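Local coordinates for protein sulfotransferase (Mycobacterium tuberculosis, PDB 2ZQ5) that probably transfers a sulfo group from the donor PAPS to an acceptor substrate, as other enzymes with the P-loop-related sulfotransferase fold do, at residues A[119-124]-A[129-134]; A[186-191]-A[290-295]; A[214-219]-A[226-231]; A[268-273]-A[368-373]. One frame throughout, in Å; residues are numbered along the deposited sequence.

Contact 1 (A[119-124]-A[129-134]); sequences GLHMWL and QPRPPR
Leu124 and Arg131 make the tight part of this contact, where the leucine crosses the arginine chain at about a right angle and its CD1 lies 3.6 Å from Arg131 CG. The other branch is wedged: Leu124 CD2 meets Gln129 CG at 3.7 Å on one hand and sits over the centre of the Trp123 indole on the other. Arg131 leaves its backbone with CG trans to N (chi1 -175°) and then bends at chi3, which carries the guanidinium past the edge of the His121 ring to the backbone of Gly119. There Arg131 NH2 donates to Gly119 O at 2.9 Å; the bond is not straight (134° at the hydrogen), and the nitrogen stands 36° out of the carbonyl plane. A salt bridge from Arg131 NH1 to Asp223 and a hydrogen bond to Gln118 help fix this buried cation.

The side nearer solvent is made by the Gln129 amide and Pro132, both residues being partly exposed. Pro132 CD approaches Trp123 CH2 obliquely at 3.7 Å, while the Gln129 amide, hydrogen-bonded to Tyr127 O, passes Trp123 CZ3. An inverse gamma turn at Leu120 and the N-cap at His121 shape the strand-to-helix passage, an exit from an outermost strand of a parallel sheet, covered by a returning proline-rich loop, within the P-loop-related sulfotransferase fold.

Contact 2 (A[186-191]-A[290-295]); sequences SYEALA and MDTWSR
Glu188 holds CG between its backbone N and carbonyl carbon (chi1 72°) and extends from there straight at helix 282-304, where Thr292 turns OG1 to the side of its own N, trans to the carbonyl carbon (chi1 -64°), and Arg295 bends at chi3. Thr292 and Arg295 converge on one oxygen of the Glu188 carboxylate. Glu188 OE2 is 2.7 Å from Thr292 OG1, whose single proton may instead serve Asp288 O, and it receives Arg295 NH2 at 2.8 Å on its syn side in a salt bridge.

Arg295 is itself held from within its helix. It grips Asp291 side-on, NE to OD1 at 3.1 Å and NH2 to OD2 at 3.0 Å, which should fix the rotation of the guanidinium and offer NH2 to both acids. Two waters add bridges between the segments: one donates to Glu188 O and Thr292 OG1, the other joins Glu188 OE1 and Arg295 NH1. Beside this polar cluster, Ala189 CB rests obliquely on Trp293 CZ2 at 4.2 Å, and Thr292 CG2 covers one face of the same indole. The shared cation probably offsets the proximity of the two acids. Such an arrangement is a salt-bridge network, here joining the loop before helix 194-201 to a long helix of the sulfotransferase fold.

Contact 3 (A[214-219]-A[226-231]); sequences RNLQLI and KRWVLK
Helix 206-219 packs on strand 227-231 of the parallel sheet in the P-loop-related alpha/beta fold, the helix being the last one before the chain re-enters that sheet in the crossover from strand 117-119. The segment axes approach to 10.9 Å, and their N-to-C directions differ by 126°, so the chain largely reverses between them. Leu216 and Trp228, facing each other, have the nearest CA atoms.

The Trp228 indole presents one face to Leu216 and its edge to Ile219, its plane lying roughly across the helix axis. Leu216 sets CD2 over the six-membered ring as a CH-pi contact, 3.6 Å from the centroid and only 7° off the normal, while its CD1 reaches back toward the five-membered ring. Ile219, one turn on, brings its CG2 near the ring plane, 3.9 Å from Trp228 CH2. Further along the strand, Leu230 CD1 meets Leu216 CD2 at 4.0 Å, so the same leucine methyl touches both the aromatic face and a second aliphatic side chain. All four residues are buried, and Tyr246 adds to the surroundings of Leu216. The Trp228 chi1 of -91° departs from a staggered value, and the indole so placed brings CZ2 to 3.4 Å from Leu216 O.

Contact 4 (A[268-273]-A[368-373]); sequences LAQHTT and ADYGLT
Gln270 and Tyr370 alone carry this small contact, and its principal interaction is a hydrogen bond. Tyr370 OH donates to Gln270 OE1 at 2.6 Å, a short distance; the angle at the oxygen is 131°, and the hydroxyl stands 47° out of the amide carbonyl plane rather than on a lone pair. Gln270 reaches it with a fully extended chain, CG trans to the backbone N (chi1 -179°), projecting from helix 262-272.

Van der Waals contact is subordinate. The amide carbonyl comes in near the plane of the phenol, at its edge, with Gln270 CD 3.8 Å from Tyr370 CE1, and the two flat groups are inclined to one another. Elsewhere the Tyr370 ring is lined by Asp369 CB over one face and by Cys266 and Ser267 of the same helix as Gln270, whereas Gln270 also leans on Ile285 of helix 282-304.

Hydrogen bonds at the C-terminal end of the helix form the third group. Thr272 OG1 returns to Leu268 O and Thr273 OG1 to Ala269 O, each carbonyl also accepting the same threonine's backbone N from its opposite face, which firms up the helix end. With its proton committed to a neutral amide, the buried tyrosine joins the loop that leads into helix 374-380 to helix 262-272 by an uncharged, directional tie of small area.

The four contacts form two pairs on opposite sides of the chain's centre, about 26 to 35 Å apart between centres. Contacts 1 and 3, centres about 10 Å apart, touch directly: Arg131 N probably bonds to Ile219 O. Contact 1 begins at strand 117-119, and contact 3 includes the neighbouring parallel strand 227-231. Contact 4 uses helix 262-272 and contact 2 the next helix, 282-304; their centres are about 12 Å apart, with Leu190 packing on Thr272 and Met290 on Leu372. Along the chain contact 1 closes first, contact 3 is nested inside contact 2, and contacts 2 and 4 interleave. The sheet-side pair is local in sequence, whereas the other joins segments more than 90 residues apart.

Contact 1 (A[119-124]-A[129-134])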
# COMPACT_ATOMS: atom_id res chain seq x y z
N GLY A 119 2.68 13.75 1.88
CA GLY A 119 2.60 12.32 1.66
C GLY A 119 2.51 11.56 2.97
O GLY A 119 2.67 12.14 4.05
N LEU A 120 2.26 10.26 2.88
CA LEU A 120 2.12 9.41 4.06
C LEU A 120 3.47 8.95 4.60
O LEU A 120 3.96 7.87 4.26
CB LEU A 120 1.27 8.19 3.71
CG LEU A 120 0.93 7.23 4.86
CD1 LEU A 120 0.08 7.94 5.90
CD2 LEU A 120 0.20 6.03 4.29
N HIS A 121 4.07 9.77 5.45
CA HIS A 121 5.37 9.42 6.02
C HIS A 121 5.27 8.10 6.77
O HIS A 121 4.33 7.86 7.52
CB HIS A 121 5.85 10.54 6.94
CG HIS A 121 5.92 11.86 6.25
ND1 HIS A 121 6.93 12.19 5.37
CD2 HIS A 121 5.06 12.91 6.24
CE1 HIS A 121 6.68 13.38 4.84
NE2 HIS A 121 5.56 13.83 5.35
N MET A 122 6.27 7.25 6.55
CA MET A 122 6.34 5.94 7.15
C MET A 122 5.99 5.90 8.64
O MET A 122 5.12 5.14 9.06
CB MET A 122 7.73 5.35 6.92
CG MET A 122 7.87 3.85 7.14
SD MET A 122 7.59 3.31 8.83
CE MET A 122 8.85 4.14 9.68
N TRP A 123 6.65 6.72 9.45
CA TRP A 123 6.40 6.68 10.88
C TRP A 123 4.98 7.06 11.28
O TRP A 123 4.48 6.61 12.31
CB TRP A 123 7.42 7.53 11.65
CG TRP A 123 7.27 9.03 11.58
CD1 TRP A 123 7.53 9.85 10.52
CD2 TRP A 123 6.89 9.90 12.66
NE1 TRP A 123 7.35 11.16 10.87
CE2 TRP A 123 6.96 11.22 12.18
CE3 TRP A 123 6.52 9.68 14.00
CZ2 TRP A 123 6.66 12.33 12.99
CZ3 TRP A 123 6.22 10.78 14.80
CH2 TRP A 123 6.29 12.09 14.29
N LEU A 124 4.32 7.86 10.45
CA LEU A 124 2.95 8.26 10.74
C LEU A 124 1.98 7.16 10.33
O LEU A 124 0.90 7.03 10.90
CB LEU A 124 2.63 9.57 10.03
CG LEU A 124 3.54 10.73 10.48
CD1 LEU A 124 3.31 11.93 9.58
CD2 LEU A 124 3.26 11.07 11.94
N GLN A 129 -1.17 9.81 13.75
CA GLN A 129 -1.24 10.98 14.62
C GLN A 129 -1.03 12.21 13.74
O GLN A 129 -0.58 12.09 12.60
CB GLN A 129 -0.11 10.93 15.65
CG GLN A 129 1.27 10.92 15.01
CD GLN A 129 2.39 10.70 16.00
OE1 GLN A 129 2.72 11.58 16.79
NE2 GLN A 129 2.98 9.51 15.96
N PRO A 130 -1.37 13.40 14.25
CA PRO A 130 -1.17 14.60 13.43
C PRO A 130 0.33 14.78 13.17
O PRO A 130 1.15 14.65 14.08
CB PRO A 130 -1.74 15.71 14.31
CG PRO A 130 -2.82 15.00 15.09
CD PRO A 130 -2.14 13.72 15.47
N ARG A 131 0.68 15.07 11.92
CA ARG A 131 2.08 15.26 11.55
C ARG A 131 2.68 16.50 12.22
O ARG A 131 2.24 17.62 11.98
CB ARG A 131 2.20 15.41 10.04
CG ARG A 131 3.63 15.50 9.53
CD ARG A 131 3.69 15.80 8.04
NE ARG A 131 3.05 14.78 7.21
CZ ARG A 131 1.87 14.92 6.63
NH1 ARG A 131 1.17 16.04 6.78
NH2 ARG A 131 1.39 13.95 5.86
N PRO A 132 3.69 16.30 13.08
CA PRO A 132 4.32 17.44 13.75
C PRO A 132 5.19 18.21 12.76
O PRO A 132 5.52 17.69 11.69
CB PRO A 132 5.18 16.79 14.84
CG PRO A 132 4.57 15.43 15.03
CD PRO A 132 4.20 15.03 13.63
N PRO A 133 5.56 19.46 13.09
CA PRO A 133 6.40 20.22 12.17
C PRO A 133 7.67 19.42 11.90
O PRO A 133 8.26 18.85 12.82
CB PRO A 133 6.65 21.51 12.94
CG PRO A 133 5.38 21.69 13.70
CD PRO A 133 5.12 20.29 14.22
N ARG A 134 8.09 19.39 10.64
CA ARG A 134 9.27 18.63 10.23
C ARG A 134 10.52 18.81 11.07
O ARG A 134 11.20 17.84 11.40
CB ARG A 134 9.60 18.95 8.77
CG ARG A 134 10.71 18.08 8.19
CD ARG A 134 10.28 16.62 8.11
NE ARG A 134 11.33 15.75 7.61
CZ ARG A 134 12.40 15.39 8.32
NH1 ARG A 134 12.56 15.83 9.56
NH2 ARG A 134 13.32 14.59 7.78

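Contact 2 (A[186-191]-A[290-295])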
# COMPACT_ATOMS: atom_id res chain seq x y z
N SER A 186 -2.13 -6.71 -0.62
CA SER A 186 -0.75 -7.03 -0.26
C SER A 186 -0.65 -8.48 0.20
O SER A 186 0.34 -9.17 -0.08
CB SER A 186 -0.26 -6.11 0.86
OG SER A 186 -0.97 -6.34 2.07
N TYR A 187 -1.68 -8.96 0.88
CA TYR A 187 -1.67 -10.32 1.42
C TYR A 187 -1.51 -11.40 0.37
O TYR A 187 -0.66 -12.29 0.52
CB TYR A 187 -2.94 -10.57 2.23
CG TYR A 187 -3.13 -9.58 3.36
CD1 TYR A 187 -2.12 -9.36 4.29
CD2 TYR A 187 -4.30 -8.83 3.46
CE1 TYR A 187 -2.26 -8.41 5.30
CE2 TYR A 187 -4.45 -7.89 4.47
CZ TYR A 187 -3.43 -7.68 5.39
OH TYR A 187 -3.58 -6.73 6.37
N GLU A 188 -2.30 -11.34 -0.69
CA GLU A 188 -2.24 -12.35 -1.74
C GLU A 188 -0.96 -12.29 -2.58
O GLU A 188 -0.68 -13.22 -3.33
CB GLU A 188 -3.47 -12.24 -2.64
CG GLU A 188 -3.49 -11.02 -3.55
CD GLU A 188 -4.86 -10.81 -4.15
OE1 GLU A 188 -5.78 -10.39 -3.41
OE2 GLU A 188 -5.02 -11.07 -5.36
N ALA A 189 -0.20 -11.21 -2.46
CA ALA A 189 1.05 -11.06 -3.20
C ALA A 189 2.24 -11.53 -2.36
O ALA A 189 3.37 -11.57 -2.84
CB ALA A 189 1.24 -9.61 -3.62
N LEU A 190 1.97 -11.90 -1.11
CA LEU A 190 3.02 -12.34 -0.19
C LEU A 190 2.74 -13.73 0.38
O LEU A 190 3.53 -14.26 1.16
CB LEU A 190 3.16 -11.34 0.96
CG LEU A 190 3.68 -9.97 0.53
CD1 LEU A 190 3.42 -8.95 1.62
CD2 LEU A 190 5.17 -10.07 0.22
N ALA A 191 1.61 -14.31 -0.01
CA ALA A 191 1.23 -15.63 0.47
C ALA A 191 0.19 -16.23 -0.46
O ALA A 191 -0.46 -15.51 -1.22
CB ALA A 191 0.65 -15.53 1.89
N MET A 290 -0.05 -13.86 -11.76
CA MET A 290 -0.73 -13.70 -13.04
C MET A 290 -2.20 -13.38 -12.78
O MET A 290 -2.78 -12.52 -13.45
CB MET A 290 -0.62 -14.98 -13.86
CG MET A 290 0.76 -15.23 -14.46
SD MET A 290 1.04 -14.33 -16.00
CE MET A 290 0.23 -15.43 -17.16
N ASP A 291 -2.80 -14.06 -11.81
CA ASP A 291 -4.20 -13.83 -11.48
C ASP A 291 -4.43 -12.47 -10.83
O ASP A 291 -5.25 -11.68 -11.29
CB ASP A 291 -4.71 -14.93 -10.54
CG ASP A 291 -6.11 -14.65 -10.05
OD1 ASP A 291 -7.02 -14.44 -10.88
OD2 ASP A 291 -6.32 -14.64 -8.81
N THR A 292 -3.69 -12.20 -9.76
CA THR A 292 -3.82 -10.94 -9.04
C THR A 292 -3.71 -9.69 -9.89
O THR A 292 -4.60 -8.85 -9.89
CB THR A 292 -2.78 -10.84 -7.90
OG1 THR A 292 -3.02 -11.87 -6.95
CG2 THR A 292 -2.86 -9.48 -7.21
N TRP A 293 -2.60 -9.57 -10.62
CA TRP A 293 -2.38 -8.37 -11.41
C TRP A 293 -3.18 -8.23 -12.69
O TRP A 293 -3.42 -7.11 -13.15
CB TRP A 293 -0.88 -8.20 -11.64
CG TRP A 293 -0.18 -8.17 -10.31
CD1 TRP A 293 0.71 -9.09 -9.83
CD2 TRP A 293 -0.44 -7.27 -9.22
NE1 TRP A 293 1.00 -8.83 -8.51
CE2 TRP A 293 0.31 -7.71 -8.11
CE3 TRP A 293 -1.25 -6.13 -9.08
CZ2 TRP A 293 0.27 -7.07 -6.87
CZ3 TRP A 293 -1.29 -5.49 -7.85
CH2 TRP A 293 -0.53 -5.96 -6.76
N SER A 294 -3.62 -9.35 -13.28
CA SER A 294 -4.45 -9.22 -14.47
C SER A 294 -5.82 -8.75 -14.01
O SER A 294 -6.49 -7.98 -14.71
CB SER A 294 -4.54 -10.55 -15.24
OG SER A 294 -5.09 -11.60 -14.47
N ARG A 295 -6.25 -9.18 -12.82
CA ARG A 295 -7.53 -8.74 -12.28
C ARG A 295 -7.43 -7.26 -11.93
O ARG A 295 -8.34 -6.48 -12.24
CB ARG A 295 -7.90 -9.54 -11.02
CG ARG A 295 -8.52 -10.89 -11.30
CD ARG A 295 -9.11 -11.55 -10.06
NE ARG A 295 -8.09 -12.07 -9.15
CZ ARG A 295 -7.71 -11.49 -8.02
NH1 ARG A 295 -8.24 -10.34 -7.63
NH2 ARG A 295 -6.78 -12.07 -7.26
O HOH W 1 -0.46 -12.90 -6.08
O HOH W 2 -8.14 -9.94 -4.65

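Contact 3 (A[214-219]-A[226-231])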
# COMPACT_ATOMS: atom_id res chain seq x y z
N ARG A 214 -10.42 9.17 6.80
CA ARG A 214 -10.40 9.64 8.19
C ARG A 214 -8.96 9.69 8.68
O ARG A 214 -8.60 10.58 9.46
CB ARG A 214 -11.23 8.72 9.09
CG ARG A 214 -12.73 8.77 8.85
CD ARG A 214 -13.47 8.03 9.95
NE ARG A 214 -13.14 8.59 11.27
CZ ARG A 214 -13.57 8.09 12.42
NH1 ARG A 214 -14.35 7.01 12.44
NH2 ARG A 214 -13.22 8.67 13.56
N ASN A 215 -8.15 8.74 8.25
CA ASN A 215 -6.75 8.73 8.65
C ASN A 215 -5.97 9.86 7.98
O ASN A 215 -5.06 10.42 8.59
CB ASN A 215 -6.11 7.37 8.38
CG ASN A 215 -6.24 6.44 9.57
OD1 ASN A 215 -5.90 6.81 10.70
ND2 ASN A 215 -6.72 5.22 9.34
N LEU A 216 -6.31 10.20 6.74
CA LEU A 216 -5.62 11.31 6.07
C LEU A 216 -5.99 12.61 6.78
O LEU A 216 -5.15 13.49 6.95
CB LEU A 216 -6.01 11.40 4.59
CG LEU A 216 -5.61 10.23 3.68
CD1 LEU A 216 -5.75 10.68 2.23
CD2 LEU A 216 -4.18 9.80 3.95
N GLN A 217 -7.25 12.74 7.19
CA GLN A 217 -7.71 13.93 7.91
C GLN A 217 -6.93 14.10 9.21
O GLN A 217 -6.55 15.21 9.57
CB GLN A 217 -9.20 13.82 8.25
CG GLN A 217 -10.15 13.94 7.08
CD GLN A 217 -11.60 13.78 7.52
OE1 GLN A 217 -11.97 12.78 8.11
NE2 GLN A 217 -12.42 14.79 7.23
N LEU A 218 -6.72 12.99 9.91
CA LEU A 218 -6.00 12.99 11.17
C LEU A 218 -4.52 13.32 10.98
O LEU A 218 -3.99 14.25 11.60
CB LEU A 218 -6.12 11.62 11.84
CG LEU A 218 -5.18 11.35 13.02
CD1 LEU A 218 -5.62 12.16 14.23
CD2 LEU A 218 -5.19 9.85 13.33
N ILE A 219 -3.85 12.56 10.13
CA ILE A 219 -2.43 12.77 9.88
C ILE A 219 -2.16 14.14 9.27
O ILE A 219 -1.13 14.76 9.56
CB ILE A 219 -1.87 11.64 8.98
CG1 ILE A 219 -2.00 10.30 9.70
CG2 ILE A 219 -0.40 11.93 8.62
CD1 ILE A 219 -1.70 9.09 8.83
N LYS A 226 -2.31 21.58 2.31
CA LYS A 226 -1.49 20.80 1.39
C LYS A 226 -2.25 19.66 0.72
O LYS A 226 -3.04 18.96 1.36
CB LYS A 226 -0.26 20.24 2.12
CG LYS A 226 0.67 21.32 2.69
CD LYS A 226 1.94 20.70 3.27
CE LYS A 226 2.86 21.76 3.86
NZ LYS A 226 2.25 22.46 5.02
N ARG A 227 -1.99 19.48 -0.57
CA ARG A 227 -2.65 18.42 -1.34
C ARG A 227 -2.03 17.07 -1.00
O ARG A 227 -0.82 16.93 -0.99
CB ARG A 227 -2.48 18.67 -2.84
CG ARG A 227 -3.20 17.66 -3.73
CD ARG A 227 -2.64 17.71 -5.15
NE ARG A 227 -2.46 19.09 -5.59
CZ ARG A 227 -3.45 19.90 -5.93
NH1 ARG A 227 -4.71 19.48 -5.90
NH2 ARG A 227 -3.18 21.16 -6.27
N TRP A 228 -2.88 16.09 -0.73
CA TRP A 228 -2.39 14.76 -0.43
C TRP A 228 -1.95 14.03 -1.70
O TRP A 228 -2.55 14.20 -2.77
CB TRP A 228 -3.48 13.92 0.26
CG TRP A 228 -3.47 14.01 1.75
CD1 TRP A 228 -4.25 14.80 2.54
CD2 TRP A 228 -2.64 13.25 2.63
NE1 TRP A 228 -3.96 14.58 3.86
CE2 TRP A 228 -2.97 13.63 3.95
CE3 TRP A 228 -1.65 12.27 2.44
CZ2 TRP A 228 -2.35 13.08 5.07
CZ3 TRP A 228 -1.03 11.73 3.56
CH2 TRP A 228 -1.38 12.13 4.86
N VAL A 229 -0.89 13.24 -1.56
CA VAL A 229 -0.36 12.43 -2.65
C VAL A 229 -0.27 11.03 -2.07
O VAL A 229 0.39 10.81 -1.05
CB VAL A 229 1.04 12.90 -3.09
CG1 VAL A 229 1.56 11.98 -4.19
CG2 VAL A 229 0.99 14.34 -3.58
N LEU A 230 -0.94 10.08 -2.72
CA LEU A 230 -0.97 8.69 -2.27
C LEU A 230 -0.48 7.75 -3.36
O LEU A 230 -0.49 8.10 -4.54
CB LEU A 230 -2.40 8.27 -1.91
CG LEU A 230 -3.24 9.02 -0.87
CD1 LEU A 230 -2.44 9.17 0.41
CD2 LEU A 230 -3.67 10.39 -1.40
N LYS A 231 -0.04 6.57 -2.95
CA LYS A 231 0.39 5.55 -3.91
C LYS A 231 0.13 4.17 -3.32
O LYS A 231 0.48 3.91 -2.17
CB LYS A 231 1.87 5.70 -4.28
CG LYS A 231 2.29 4.82 -5.46
CD LYS A 231 2.89 3.48 -5.03
CE LYS A 231 4.34 3.65 -4.60
NZ LYS A 231 5.06 2.34 -4.54

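Contact 4 (A[268-273]-A[368-373])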
# COMPACT_ATOMS: atom_id res chain seq x y z
N LEU A 268 10.82 -10.82 -6.51
CA LEU A 268 10.73 -9.96 -5.33
C LEU A 268 9.89 -10.64 -4.26
O LEU A 268 10.27 -10.67 -3.09
CB LEU A 268 10.09 -8.61 -5.70
CG LEU A 268 9.75 -7.69 -4.53
CD1 LEU A 268 11.01 -7.35 -3.75
CD2 LEU A 268 9.09 -6.42 -5.05
N ALA A 269 8.76 -11.20 -4.66
CA ALA A 269 7.88 -11.88 -3.72
C ALA A 269 8.58 -13.09 -3.12
O ALA A 269 8.47 -13.36 -1.92
CB ALA A 269 6.60 -12.32 -4.43
N GLN A 270 9.30 -13.82 -3.96
CA GLN A 270 10.03 -15.01 -3.54
C GLN A 270 11.06 -14.68 -2.47
O GLN A 270 11.09 -15.31 -1.41
CB GLN A 270 10.71 -15.63 -4.76
CG GLN A 270 11.51 -16.89 -4.49
CD GLN A 270 12.05 -17.49 -5.76
OE1 GLN A 270 12.67 -16.80 -6.57
NE2 GLN A 270 11.83 -18.79 -5.95
N HIS A 271 11.90 -13.69 -2.74
CA HIS A 271 12.94 -13.31 -1.78
C HIS A 271 12.38 -12.71 -0.50
O HIS A 271 12.90 -12.96 0.58
CB HIS A 271 13.92 -12.33 -2.44
CG HIS A 271 14.82 -12.98 -3.44
ND1 HIS A 271 15.78 -13.91 -3.09
CD2 HIS A 271 14.89 -12.86 -4.79
CE1 HIS A 271 16.41 -14.32 -4.18
NE2 HIS A 271 15.89 -13.70 -5.22
N THR A 272 11.32 -11.92 -0.62
CA THR A 272 10.72 -11.30 0.56
C THR A 272 10.16 -12.34 1.51
O THR A 272 10.32 -12.23 2.73
CB THR A 272 9.58 -10.34 0.16
OG1 THR A 272 10.11 -9.28 -0.64
CG2 THR A 272 8.92 -9.76 1.40
N THR A 273 9.52 -13.36 0.95
CA THR A 273 8.86 -14.41 1.73
C THR A 273 9.63 -15.72 1.86
O THR A 273 9.05 -16.74 2.23
CB THR A 273 7.48 -14.73 1.14
OG1 THR A 273 7.64 -15.33 -0.16
CG2 THR A 273 6.66 -13.46 1.00
N ALA A 368 10.54 -18.87 -16.53
CA ALA A 368 10.46 -20.32 -16.35
C ALA A 368 10.55 -20.72 -14.88
O ALA A 368 9.96 -21.71 -14.46
CB ALA A 368 11.56 -21.01 -17.15
N ASP A 369 11.31 -19.95 -14.10
CA ASP A 369 11.45 -20.24 -12.67
C ASP A 369 10.10 -20.20 -11.98
O ASP A 369 9.91 -20.81 -10.92
CB ASP A 369 12.38 -19.23 -11.99
CG ASP A 369 13.81 -19.33 -12.45
OD1 ASP A 369 14.25 -20.45 -12.82
OD2 ASP A 369 14.51 -18.30 -12.44
N TYR A 370 9.15 -19.48 -12.57
CA TYR A 370 7.83 -19.35 -11.98
C TYR A 370 6.74 -20.01 -12.82
O TYR A 370 5.57 -19.64 -12.75
CB TYR A 370 7.54 -17.86 -11.76
CG TYR A 370 8.65 -17.22 -10.96
CD1 TYR A 370 8.79 -17.48 -9.60
CD2 TYR A 370 9.62 -16.44 -11.59
CE1 TYR A 370 9.88 -16.99 -8.88
CE2 TYR A 370 10.71 -15.94 -10.88
CZ TYR A 370 10.84 -16.23 -9.53
OH TYR A 370 11.94 -15.78 -8.84
N GLY A 371 7.16 -21.00 -13.61
CA GLY A 371 6.24 -21.75 -14.45
C GLY A 371 5.55 -20.97 -15.54
O GLY A 371 4.46 -21.35 -15.99
N LEU A 372 6.19 -19.91 -16.01
CA LEU A 372 5.59 -19.08 -17.04
C LEU A 372 6.44 -18.94 -18.29
O LEU A 372 7.65 -19.18 -18.28
CB LEU A 372 5.34 -17.67 -16.48
CG LEU A 372 4.55 -17.56 -15.18
CD1 LEU A 372 4.57 -16.11 -14.71
CD2 LEU A 372 3.12 -18.03 -15.40
N THR A 373 5.78 -18.57 -19.38
CA THR A 373 6.45 -18.32 -20.64
C THR A 373 6.08 -16.88 -20.99
O THR A 373 5.08 -16.35 -20.50
CB THR A 373 5.95 -19.23 -21.79
OG1 THR A 373 4.58 -18.94 -22.07
CG2 THR A 373 6.11 -20.69 -21.43